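Local coordinates for cell surface protein (Faecalibacterium prausnitzii A2-165, PDB 4GT6), which is of unknown function but, as the leucine-rich repeat part of a longer extracellular protein, probably serves in binding other proteins, at residues T182-I187 with N199-C204; D221-E226 with P245-P250; I236-Q241 with D262-L267; E257-D262 with A283-P288. All coordinates share one frame; numbering follows the deposited sequence.

Contact 1: T182-I187 with N199-C204; sequences TALTQI and NAFSEC. With EDO (1,2-ethanediol), chain G; EDO (1,2-ethanediol), chain H; EDO (1,2-ethanediol), chain L; EDO (1,2-ethanediol), chain F.
Ile187 lays its CD1 methyl over one face of the Phe201 ring, a CH-pi contact in which Ile187 CD1 is 3.7 Å from the Phe201 ring centroid. The methyl is shifted toward the rim and comes nearest to Phe201 CD1, while CG1 and CG2 of Ile187 follow along the CE1 and CZ side. Ile187 is modelled in two conformers, so this close fit describes one of them. Leu184 reaches the same ring at its edge, with Leu184 CD1 4.1 Å from Phe201 CE1. Phe201 has CG anti to its carbonyl carbon (chi1 -63°), which carries the ring across to both aliphatic chains. The ring of Phe179 meets it almost parallel, as expected where successive coils of a leucine-rich repeat solenoid stack their core residues. With an alanine at this position, Ile187 and Leu184 would probably face a gap where the ring had been.

Polar groups behave differently, for no hydrogen bond joins the two segments. Thr182 OG1 lies 3.6 Å from Cys204 SG, but its hydrogen bond goes to Phe179 O. Ser202 N returns to Asn199 O at 3.1 Å, closing a type I turn. An ethanediol, probably from the crystallisation liquor, donates from O2 to Thr182 O at 2.9 Å. Apolar contact therefore joins these segments, and the polar atoms named here turn to their own segment, nearby residues or a bound ethanediol.

Contact 2: D221-E226 with P245-P250; sequences DNVLYE and PAFKIP
Phe247 turns the edge of its ring toward segment 221-226: Asp221 OD2 and Tyr225 OH both lie in the ring plane, the first by CE1 and the second by CZ. Val223 CG2 comes in obliquely, 3.8 Å from Phe247 CZ. Phe247 also meets the ring of Tyr238, which follows the strand next to 224-227, the planes inclined at about 55°. Val223, Tyr225 and Phe247 belong to the interior of the leucine-rich repeat solenoid, with Asp221 and Pro250 at its margin. Strand 224-227 is the outer strand of a four-stranded sheet, and strand 246-248 begins a separate, parallel three-stranded one. The backbones stay far apart, Val223 CA and Ile249 CA being 9.7 Å from each other, and side chains alone span the distance. No hydrogen bond crosses.

Phe247 has CG anti to its backbone N (chi1 -178°), which extends the ring off its strand to meet Val223 from the opposite direction. Asp221 OD2 stands 3.8 Å from Phe247 CE1, a placement probably eased by the slightly positive hydrogens on the ring's rim; both oxygens of that carboxylate have hydrogen-bonding partners outside the two segments. A serine in place of Phe247 would probably leave Val223 CG2 and the phenol end of Tyr225 beside a gap. Tyr225 OH also meets Pro250, which comes from the opposite direction, at 3.2 Å from Pro250 CD and 3.6 Å from Pro250 CG.

Contact 3: I236-Q241 with D262-L267; sequences IRYPSQ and DSCAYL
Arg237 crosses from the end of strand 233-237 to Asp262 at about a right angle to that side chain. From CB the chain leaves with CG anti to the backbone N (chi1 -178°), then bends at chi2 and chi3; the side chain also packs on Leu224, Leu207 and Ile210. NE donates back to its own neighbour, Tyr238 O, from above the carbonyl plane. Arg237 NH2 also bonds Tyr238 O, at 3.1 Å, so two nitrogens grip one oxygen side-on and help fix the guanidinium's rotation. NH2 has a further acceptor in Asp262 O, met in the carbonyl plane on a lone pair, and a weak bond to Asp262 OD1. At the tip, Arg237 NH1 makes a salt bridge to Asp262 OD1 at 2.7 Å; the oxygen is met on its syn side, 31° out of the carboxylate plane. NH1 also reaches Phe201 O, and Asp262 OD2 takes Glu203 N.

A classic beta bulge sets Ile236 and Arg237 together against Leu224 of the neighbouring strand, and beyond it the chain turns into the next coil of the leucine-rich repeat solenoid. There Ser240 OG donates to Asp262 O at 2.8 Å, giving that carbonyl a second donor. Ser240 O in turn accepts Ala265 N at 3.0 Å. Tyr238 meets Cys264 SG obliquely, its CD1 3.6 Å from the sulfur, while Leu267 CD1 lies near its OH. Farther out, Gln241 NE2 bonds Phe205 O, and Gln241 OE1 sits at the edge of the Tyr266 ring, 3.5 Å from Tyr266 CE2, with a water bridging OE1 to Tyr266 OH.

Contact 4: E257-D262 with A283-P288; sequences ETHAFD and AFMNCP. With EDO (1,2-ethanediol), chain L.
Glu257 makes the first touch, its carbonyl O lying 4.1 Å from Ala283 CB. Its carboxylate stays near its own backbone: OE2 takes Thr258 N from above the carboxylate plane, and OE1 forms a salt bridge with Arg255, just before the segment. A type II turn runs from here to Ala260. Within it, the backbone of His259 passes close to Ala283, and its imidazole lies beside Met285, modelled as selenomethionine, both side chains pointing the same way. The selenium sits in plane at the ring's edge, with Met285 SE 3.7 Å from His259 NE2. The other ring nitrogen, ND1, is hydrogen-bonded to Asn199 OD1, which helps hold the ring's orientation.

After Ala260 comes the one hydrogen bond across the contact, Phe261 N to Ala283 O at 2.8 Å. It joins two successive coils of the leucine-rich repeat solenoid, here of BspA type, whose equivalent residues stack from coil to coil. Phe261 and Phe284 hold nearly equal first torsions (chi1 -70° and -64°), which sets their rings side by side in an offset stack. The centroids of the Phe261 and Phe284 rings are 4.6 Å apart and the planes 19° from parallel. Phe284 CE1 is the atom laid over the Phe261 face, toward its rim and 3.4 Å from Phe261 CG. Tyr238 stacks on Phe261 as well, and Phe307 meets Phe284, extending the aromatic row. Last in the segment, Asp262 sends its CA-H to Met285 O, with Asp262 CA 3.3 Å from that oxygen, while Asp262 CB rests against Met285 CG.

Overall arrangement
The four contacts occupy successive coils of one solenoid and touch one another. Contacts 3 and 4 are nearest, with centres 7 Å apart; they share Asp262 and are tied by Tyr238 N to Ala260 O and Ser263 N to Met285 O. Contact 1 has its centre 10 Å from that of contact 3. It also touches contact 4, where Asn199 OD1 packs 3.3 Å from Thr258 CG2, and shares an ethanediol with it. Contact 2 joins contact 3 through the backbone pairing of Leu224 with Ile236 and Arg237, and reaches contact 4 where Phe247 CD2 lies 3.9 Å from Phe261 CE2. The sodium site at Ser297 and Glu320 belongs to later coils.

Contact 1: T182-I187 with N199-C204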
# COMPACT_ATOMS: atom_id res chain seq x y z
N THR A 182 -3.00 -1.47 -5.81
CA THR A 182 -4.37 -1.91 -6.09
C THR A 182 -4.86 -1.36 -7.43
O THR A 182 -4.23 -0.48 -8.02
CB THR A 182 -5.32 -1.52 -4.94
OG1 THR A 182 -5.33 -0.10 -4.80
CG2 THR A 182 -4.95 -2.21 -3.62
N ALA A 183 -6.00 -1.87 -7.90
CA ALA A 183 -6.59 -1.46 -9.18
C ALA A 183 -7.64 -0.37 -9.00
O ALA A 183 -8.49 -0.21 -9.88
CB ALA A 183 -7.21 -2.68 -9.87
N LEU A 184 -7.60 0.40 -7.86
CA LEU A 184 -8.61 1.43 -7.58
C LEU A 184 -8.77 2.41 -8.75
O LEU A 184 -7.76 2.96 -9.20
CB LEU A 184 -8.22 2.23 -6.32
CG LEU A 184 -8.28 1.47 -4.99
CD1 LEU A 184 -7.74 2.36 -3.87
CD2 LEU A 184 -9.73 0.99 -4.68
N THR A 185 -10.00 2.61 -9.24
CA THR A 185 -10.25 3.57 -10.33
C THR A 185 -10.65 4.92 -9.72
O THR A 185 -10.58 5.96 -10.38
CB THR A 185 -11.32 3.00 -11.29
OG1 THR A 185 -12.45 2.56 -10.52
CG2 THR A 185 -10.80 1.82 -12.08
N GLN A 186 -11.11 4.88 -8.47
CA GLN A 186 -11.49 6.05 -7.70
C GLN A 186 -11.24 5.81 -6.22
O GLN A 186 -11.20 4.66 -5.76
CB GLN A 186 -12.96 6.46 -7.92
CG GLN A 186 -14.00 5.45 -7.37
CD GLN A 186 -14.00 4.15 -8.14
OE1 GLN A 186 -14.09 4.13 -9.37
NE2 GLN A 186 -13.77 3.03 -7.44
N ILE A 187 -11.04 6.93 -5.49
CA ILE A 187 -10.83 7.00 -4.04
C ILE A 187 -11.76 8.05 -3.44
O ILE A 187 -11.83 9.16 -3.97
CB ILE A 187 -9.34 7.39 -3.71
CG1 ILE A 187 -8.31 6.36 -4.15
CG2 ILE A 187 -9.16 7.69 -2.22
CD1 ILE A 187 -6.90 6.99 -4.18
N ASN A 199 2.81 6.15 1.31
CA ASN A 199 2.57 5.17 0.26
C ASN A 199 1.22 4.44 0.35
O ASN A 199 1.04 3.43 -0.33
CB ASN A 199 3.72 4.14 0.22
CG ASN A 199 5.01 4.72 -0.29
OD1 ASN A 199 5.00 5.52 -1.23
ND2 ASN A 199 6.13 4.39 0.35
N ALA A 200 0.25 4.99 1.10
CA ALA A 200 -1.11 4.40 1.18
C ALA A 200 -1.69 4.19 -0.21
O ALA A 200 -2.40 3.22 -0.43
CB ALA A 200 -2.04 5.31 1.99
N PHE A 201 -1.38 5.12 -1.17
CA PHE A 201 -1.90 5.02 -2.53
C PHE A 201 -0.78 4.95 -3.58
O PHE A 201 -1.01 5.23 -4.76
CB PHE A 201 -2.86 6.20 -2.81
CG PHE A 201 -4.06 6.15 -1.90
CD1 PHE A 201 -5.06 5.19 -2.08
CD2 PHE A 201 -4.18 7.03 -0.82
CE1 PHE A 201 -6.17 5.13 -1.23
CE2 PHE A 201 -5.29 6.97 0.03
CZ PHE A 201 -6.28 6.03 -0.18
N SER A 202 0.41 4.46 -3.19
CA SER A 202 1.49 4.29 -4.16
C SER A 202 1.14 3.14 -5.13
O SER A 202 0.32 2.27 -4.80
CB SER A 202 2.82 4.01 -3.46
OG SER A 202 2.78 2.75 -2.81
N GLU A 203 1.65 3.22 -6.38
CA GLU A 203 1.41 2.20 -7.41
C GLU A 203 -0.10 1.95 -7.69
O GLU A 203 -0.49 0.83 -7.99
CB GLU A 203 2.12 0.87 -7.04
CG GLU A 203 3.63 1.00 -6.94
CD GLU A 203 4.27 -0.32 -6.55
OE1 GLU A 203 4.26 -1.25 -7.39
OE2 GLU A 203 4.70 -0.46 -5.39
N CYS A 204 -0.95 2.98 -7.60
CA CYS A 204 -2.36 2.82 -7.94
C CYS A 204 -2.50 3.22 -9.41
O CYS A 204 -2.91 4.33 -9.76
CB CYS A 204 -3.25 3.63 -7.02
SG CYS A 204 -3.42 2.90 -5.36
C1 EDO G . 7.31 1.26 -3.24
O1 EDO G . 7.29 1.28 -1.82
C2 EDO G . 6.06 2.02 -3.75
O2 EDO G . 4.90 1.30 -3.42
C1 EDO H . -4.00 -2.10 -11.61
O1 EDO H . -3.64 -1.44 -12.79
C2 EDO H . -2.82 -2.14 -10.62
O2 EDO H . -2.38 -0.82 -10.26
C1 EDO L . 9.53 5.02 0.85
O1 EDO L . 8.82 5.51 -0.28
C2 EDO L . 9.99 6.14 1.80
O2 EDO L . 8.89 6.61 2.53
C1 EDO F . 0.80 9.33 1.48
O1 EDO F . 1.98 8.89 0.75
C2 EDO F . 1.24 10.09 2.77
O2 EDO F . 0.22 10.92 3.34

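Contact 2: D221-E226 with P245-P250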
# COMPACT_ATOMS: atom_id res chain seq x y z
N ASP A 221 -8.71 20.18 -6.99
CA ASP A 221 -8.53 20.02 -8.44
C ASP A 221 -8.13 18.55 -8.76
O ASP A 221 -7.16 18.29 -9.49
CB ASP A 221 -7.51 21.05 -8.99
CG ASP A 221 -7.25 20.98 -10.49
OD1 ASP A 221 -8.20 20.73 -11.26
OD2 ASP A 221 -6.07 21.17 -10.90
N ASN A 222 -8.85 17.60 -8.15
CA ASN A 222 -8.70 16.14 -8.36
C ASN A 222 -7.26 15.63 -8.04
O ASN A 222 -6.71 14.79 -8.74
CB ASN A 222 -9.08 15.77 -9.80
CG ASN A 222 -9.24 14.27 -10.00
OD1 ASN A 222 -9.54 13.55 -9.07
ND2 ASN A 222 -9.04 13.79 -11.20
N VAL A 223 -6.66 16.16 -6.99
CA VAL A 223 -5.33 15.74 -6.53
C VAL A 223 -5.45 15.64 -5.03
O VAL A 223 -6.07 16.50 -4.41
CB VAL A 223 -4.22 16.74 -6.99
CG1 VAL A 223 -2.87 16.36 -6.40
CG2 VAL A 223 -4.13 16.82 -8.51
N LEU A 224 -4.86 14.58 -4.42
CA LEU A 224 -4.97 14.44 -2.97
C LEU A 224 -3.79 15.10 -2.28
O LEU A 224 -2.64 14.85 -2.64
CB LEU A 224 -5.05 12.95 -2.57
CG LEU A 224 -5.39 12.66 -1.10
CD1 LEU A 224 -6.81 13.17 -0.72
CD2 LEU A 224 -5.31 11.14 -0.83
N TYR A 225 -4.09 15.90 -1.25
CA TYR A 225 -3.10 16.60 -0.43
C TYR A 225 -3.26 16.25 1.02
O TYR A 225 -4.34 15.82 1.45
CB TYR A 225 -3.26 18.14 -0.58
CG TYR A 225 -2.99 18.65 -1.98
CD1 TYR A 225 -4.01 18.72 -2.92
CD2 TYR A 225 -1.71 19.03 -2.37
CE1 TYR A 225 -3.75 19.11 -4.24
CE2 TYR A 225 -1.44 19.45 -3.67
CZ TYR A 225 -2.47 19.51 -4.60
OH TYR A 225 -2.22 19.90 -5.90
N GLU A 226 -2.22 16.53 1.80
CA GLU A 226 -2.22 16.53 3.26
C GLU A 226 -2.06 17.98 3.67
O GLU A 226 -1.10 18.62 3.24
CB GLU A 226 -1.07 15.69 3.83
CG GLU A 226 -0.97 15.76 5.35
CD GLU A 226 0.15 14.90 5.87
OE1 GLU A 226 -0.01 13.66 5.93
OE2 GLU A 226 1.26 15.45 6.06
N PRO A 245 -2.23 16.69 -20.29
CA PRO A 245 -0.80 16.63 -20.63
C PRO A 245 0.06 17.45 -19.69
O PRO A 245 1.24 17.16 -19.58
CB PRO A 245 -0.74 17.21 -22.06
CG PRO A 245 -2.13 17.17 -22.55
CD PRO A 245 -3.01 17.34 -21.36
N ALA A 246 -0.50 18.49 -19.03
CA ALA A 246 0.30 19.35 -18.15
C ALA A 246 -0.34 19.51 -16.78
O ALA A 246 -1.58 19.50 -16.65
CB ALA A 246 0.48 20.73 -18.78
N PHE A 247 0.50 19.72 -15.77
CA PHE A 247 0.01 20.00 -14.42
C PHE A 247 0.95 20.99 -13.77
O PHE A 247 2.15 20.86 -13.90
CB PHE A 247 -0.15 18.73 -13.56
CG PHE A 247 -0.72 19.03 -12.18
CD1 PHE A 247 -2.03 19.49 -12.02
CD2 PHE A 247 0.07 18.87 -11.04
CE1 PHE A 247 -2.54 19.79 -10.75
CE2 PHE A 247 -0.47 19.12 -9.76
CZ PHE A 247 -1.76 19.60 -9.63
N LYS A 248 0.39 22.00 -13.11
CA LYS A 248 1.18 22.96 -12.34
C LYS A 248 0.84 22.73 -10.88
O LYS A 248 -0.32 22.89 -10.46
CB LYS A 248 0.92 24.43 -12.75
CG LYS A 248 1.76 25.43 -11.93
CD LYS A 248 1.55 26.89 -12.39
CE LYS A 248 0.25 27.53 -11.89
NZ LYS A 248 -0.06 28.78 -12.68
N ILE A 249 1.84 22.34 -10.09
CA ILE A 249 1.63 22.13 -8.65
C ILE A 249 1.32 23.50 -8.02
O ILE A 249 2.07 24.46 -8.24
CB ILE A 249 2.86 21.44 -8.02
CG1 ILE A 249 3.02 20.00 -8.60
CG2 ILE A 249 2.74 21.41 -6.47
CD1 ILE A 249 4.41 19.36 -8.32
N PRO A 250 0.24 23.63 -7.23
CA PRO A 250 -0.11 24.96 -6.69
C PRO A 250 0.92 25.53 -5.73
O PRO A 250 1.54 24.82 -4.93
CB PRO A 250 -1.42 24.73 -5.93
CG PRO A 250 -1.98 23.46 -6.48
CD PRO A 250 -0.81 22.63 -6.93

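Contact 3: I236-Q241 with D262-L267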
# COMPACT_ATOMS: atom_id res chain seq x y z
N ILE A 236 0.14 14.31 -2.10
CA ILE A 236 0.37 12.89 -1.80
C ILE A 236 -0.09 11.94 -2.92
O ILE A 236 0.52 10.88 -3.06
CB ILE A 236 -0.19 12.51 -0.41
CG1 ILE A 236 -1.72 12.52 -0.33
CG2 ILE A 236 0.49 13.37 0.76
CD1 ILE A 236 -2.25 11.98 1.00
N ARG A 237 -1.11 12.31 -3.74
CA ARG A 237 -1.54 11.42 -4.82
C ARG A 237 -2.14 12.17 -6.00
O ARG A 237 -3.22 12.77 -5.90
CB ARG A 237 -2.55 10.35 -4.30
CG ARG A 237 -3.02 9.34 -5.35
CD ARG A 237 -1.95 8.30 -5.69
NE ARG A 237 -1.16 8.69 -6.87
CZ ARG A 237 -0.17 7.97 -7.38
NH1 ARG A 237 0.24 6.86 -6.77
NH2 ARG A 237 0.42 8.34 -8.51
N TYR A 238 -1.43 12.13 -7.13
CA TYR A 238 -1.91 12.62 -8.42
C TYR A 238 -2.47 11.39 -9.14
O TYR A 238 -1.77 10.38 -9.18
CB TYR A 238 -0.78 13.30 -9.19
CG TYR A 238 -1.24 13.88 -10.52
CD1 TYR A 238 -1.26 13.10 -11.68
CD2 TYR A 238 -1.60 15.22 -10.63
CE1 TYR A 238 -1.67 13.63 -12.90
CE2 TYR A 238 -1.99 15.77 -11.85
CZ TYR A 238 -2.02 14.97 -12.98
OH TYR A 238 -2.43 15.51 -14.17
N PRO A 239 -3.70 11.42 -9.70
CA PRO A 239 -4.27 10.19 -10.28
C PRO A 239 -3.53 9.76 -11.54
O PRO A 239 -3.39 10.56 -12.46
CB PRO A 239 -5.75 10.53 -10.55
CG PRO A 239 -5.91 11.98 -10.27
CD PRO A 239 -4.64 12.56 -9.75
N SER A 240 -2.98 8.53 -11.55
CA SER A 240 -2.14 8.05 -12.66
C SER A 240 -2.85 8.04 -14.02
O SER A 240 -2.18 8.18 -15.04
CB SER A 240 -1.63 6.64 -12.36
OG SER A 240 -0.68 6.69 -11.31
N GLN A 241 -4.18 7.88 -14.03
CA GLN A 241 -4.93 7.85 -15.28
C GLN A 241 -5.49 9.22 -15.68
O GLN A 241 -6.18 9.32 -16.70
CB GLN A 241 -6.04 6.78 -15.21
CG GLN A 241 -5.47 5.36 -15.19
CD GLN A 241 -4.74 5.01 -16.47
OE1 GLN A 241 -5.17 5.33 -17.57
NE2 GLN A 241 -3.62 4.34 -16.35
N ASP A 262 3.73 8.59 -9.22
CA ASP A 262 4.24 7.39 -9.86
C ASP A 262 3.24 6.87 -10.92
O ASP A 262 2.02 7.05 -10.79
CB ASP A 262 4.64 6.29 -8.85
CG ASP A 262 3.54 5.59 -8.04
OD1 ASP A 262 2.36 5.96 -8.17
OD2 ASP A 262 3.87 4.65 -7.29
N SER A 263 3.80 6.31 -12.02
CA SER A 263 3.08 5.65 -13.10
C SER A 263 1.99 6.50 -13.78
O SER A 263 0.96 5.96 -14.19
CB SER A 263 2.48 4.33 -12.62
OG SER A 263 3.53 3.44 -12.25
N CYS A 264 2.23 7.82 -13.95
CA CYS A 264 1.27 8.66 -14.70
C CYS A 264 1.36 8.30 -16.18
O CYS A 264 2.41 8.46 -16.79
CB CYS A 264 1.54 10.14 -14.48
SG CYS A 264 1.19 10.68 -12.80
N ALA A 265 0.27 7.78 -16.74
CA ALA A 265 0.25 7.33 -18.13
C ALA A 265 0.24 8.49 -19.16
O ALA A 265 0.69 8.29 -20.28
CB ALA A 265 -0.98 6.45 -18.36
N TYR A 266 -0.27 9.67 -18.78
CA TYR A 266 -0.48 10.77 -19.73
C TYR A 266 0.29 12.05 -19.43
O TYR A 266 0.47 12.86 -20.35
CB TYR A 266 -1.98 11.13 -19.79
CG TYR A 266 -2.87 9.96 -20.18
CD1 TYR A 266 -3.08 9.64 -21.52
CD2 TYR A 266 -3.50 9.19 -19.21
CE1 TYR A 266 -3.88 8.56 -21.89
CE2 TYR A 266 -4.31 8.10 -19.57
CZ TYR A 266 -4.49 7.79 -20.91
OH TYR A 266 -5.30 6.74 -21.27
N LEU A 267 0.66 12.28 -18.17
CA LEU A 267 1.34 13.52 -17.77
C LEU A 267 2.63 13.73 -18.56
O LEU A 267 3.54 12.90 -18.49
CB LEU A 267 1.62 13.49 -16.26
CG LEU A 267 2.17 14.81 -15.65
CD1 LEU A 267 1.15 15.95 -15.76
CD2 LEU A 267 2.53 14.61 -14.21
O HOH W 1 -1.39 10.63 -16.19
O HOH W 2 -0.78 4.03 -14.87
O HOH W 3 -7.16 5.60 -19.12

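Contact 4: E257-D262 with A283-P288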
# COMPACT_ATOMS: atom_id res chain seq x y z
N GLU A 257 5.17 14.29 -1.91
CA GLU A 257 5.41 13.11 -1.11
C GLU A 257 5.86 11.91 -2.00
O GLU A 257 5.76 11.95 -3.23
CB GLU A 257 4.18 12.79 -0.23
CG GLU A 257 4.42 11.84 0.94
CD GLU A 257 5.68 12.11 1.74
OE1 GLU A 257 5.66 13.07 2.54
OE2 GLU A 257 6.71 11.45 1.48
N THR A 258 6.44 10.89 -1.36
CA THR A 258 6.97 9.71 -2.05
C THR A 258 5.90 9.10 -2.96
O THR A 258 4.73 8.99 -2.56
CB THR A 258 7.56 8.70 -1.03
OG1 THR A 258 8.11 7.58 -1.74
CG2 THR A 258 6.54 8.20 -0.02
N HIS A 259 6.29 8.75 -4.20
CA HIS A 259 5.44 8.12 -5.23
C HIS A 259 4.14 8.92 -5.52
O HIS A 259 3.17 8.33 -6.02
CB HIS A 259 5.13 6.66 -4.81
CG HIS A 259 6.38 5.84 -4.65
ND1 HIS A 259 6.83 5.43 -3.40
CD2 HIS A 259 7.26 5.42 -5.58
CE1 HIS A 259 7.96 4.78 -3.62
NE2 HIS A 259 8.25 4.73 -4.92
N ALA A 260 4.11 10.26 -5.26
CA ALA A 260 2.87 11.03 -5.46
C ALA A 260 2.43 11.04 -6.93
O ALA A 260 1.23 11.11 -7.20
CB ALA A 260 3.05 12.47 -4.97
N PHE A 261 3.39 10.96 -7.87
CA PHE A 261 3.10 10.96 -9.31
C PHE A 261 3.60 9.69 -9.97
O PHE A 261 3.83 9.68 -11.17
CB PHE A 261 3.77 12.17 -10.00
CG PHE A 261 3.23 13.54 -9.71
CD1 PHE A 261 3.67 14.26 -8.60
CD2 PHE A 261 2.36 14.17 -10.60
CE1 PHE A 261 3.21 15.56 -8.36
CE2 PHE A 261 1.88 15.46 -10.35
CZ PHE A 261 2.31 16.15 -9.23
N ASP A 262 3.73 8.59 -9.22
CA ASP A 262 4.24 7.39 -9.86
C ASP A 262 3.24 6.87 -10.92
O ASP A 262 2.02 7.05 -10.79
CB ASP A 262 4.64 6.29 -8.85
CG ASP A 262 3.54 5.59 -8.04
OD1 ASP A 262 2.36 5.96 -8.17
OD2 ASP A 262 3.87 4.65 -7.29
N ALA A 283 9.02 9.93 -6.64
CA ALA A 283 7.87 10.81 -6.85
C ALA A 283 7.33 10.74 -8.28
O ALA A 283 6.13 10.75 -8.43
CB ALA A 283 8.22 12.23 -6.51
N PHE A 284 8.19 10.64 -9.31
CA PHE A 284 7.74 10.61 -10.71
C PHE A 284 8.19 9.33 -11.40
O PHE A 284 8.31 9.29 -12.63
CB PHE A 284 8.29 11.83 -11.48
CG PHE A 284 7.77 13.15 -10.95
CD1 PHE A 284 6.59 13.69 -11.44
CD2 PHE A 284 8.46 13.84 -9.97
CE1 PHE A 284 6.11 14.91 -10.96
CE2 PHE A 284 7.97 15.05 -9.47
CZ PHE A 284 6.79 15.57 -9.96
N MSE A 285 8.37 8.26 -10.64
CA MSE A 285 8.87 7.05 -11.27
C MSE A 285 7.84 6.38 -12.21
O MSE A 285 6.64 6.43 -11.99
CB MSE A 285 9.44 6.07 -10.25
CG MSE A 285 8.47 5.32 -9.43
SE MSE A 285 9.51 4.01 -8.37
CE MSE A 285 10.42 2.98 -9.71
N ASN A 286 8.36 5.84 -13.33
CA ASN A 286 7.58 5.16 -14.37
C ASN A 286 6.50 6.07 -14.98
O ASN A 286 5.37 5.62 -15.20
CB ASN A 286 6.97 3.86 -13.83
CG ASN A 286 8.04 2.88 -13.41
OD1 ASN A 286 9.03 2.69 -14.11
ND2 ASN A 286 7.89 2.28 -12.26
N CYS A 287 6.84 7.35 -15.26
CA CYS A 287 5.95 8.29 -15.97
C CYS A 287 6.43 8.26 -17.42
O CYS A 287 7.39 8.96 -17.74
CB CYS A 287 6.02 9.68 -15.37
SG CYS A 287 5.15 9.82 -13.79
N PRO A 288 5.84 7.41 -18.30
CA PRO A 288 6.43 7.22 -19.64
C PRO A 288 6.17 8.33 -20.65
O PRO A 288 6.76 8.28 -21.73
CB PRO A 288 5.79 5.90 -20.13
CG PRO A 288 4.55 5.78 -19.38
CD PRO A 288 4.72 6.47 -18.07
C1 EDO L . 9.53 5.02 0.85
O1 EDO L . 8.82 5.51 -0.28
C2 EDO L . 9.99 6.14 1.80
O2 EDO L . 8.89 6.61 2.53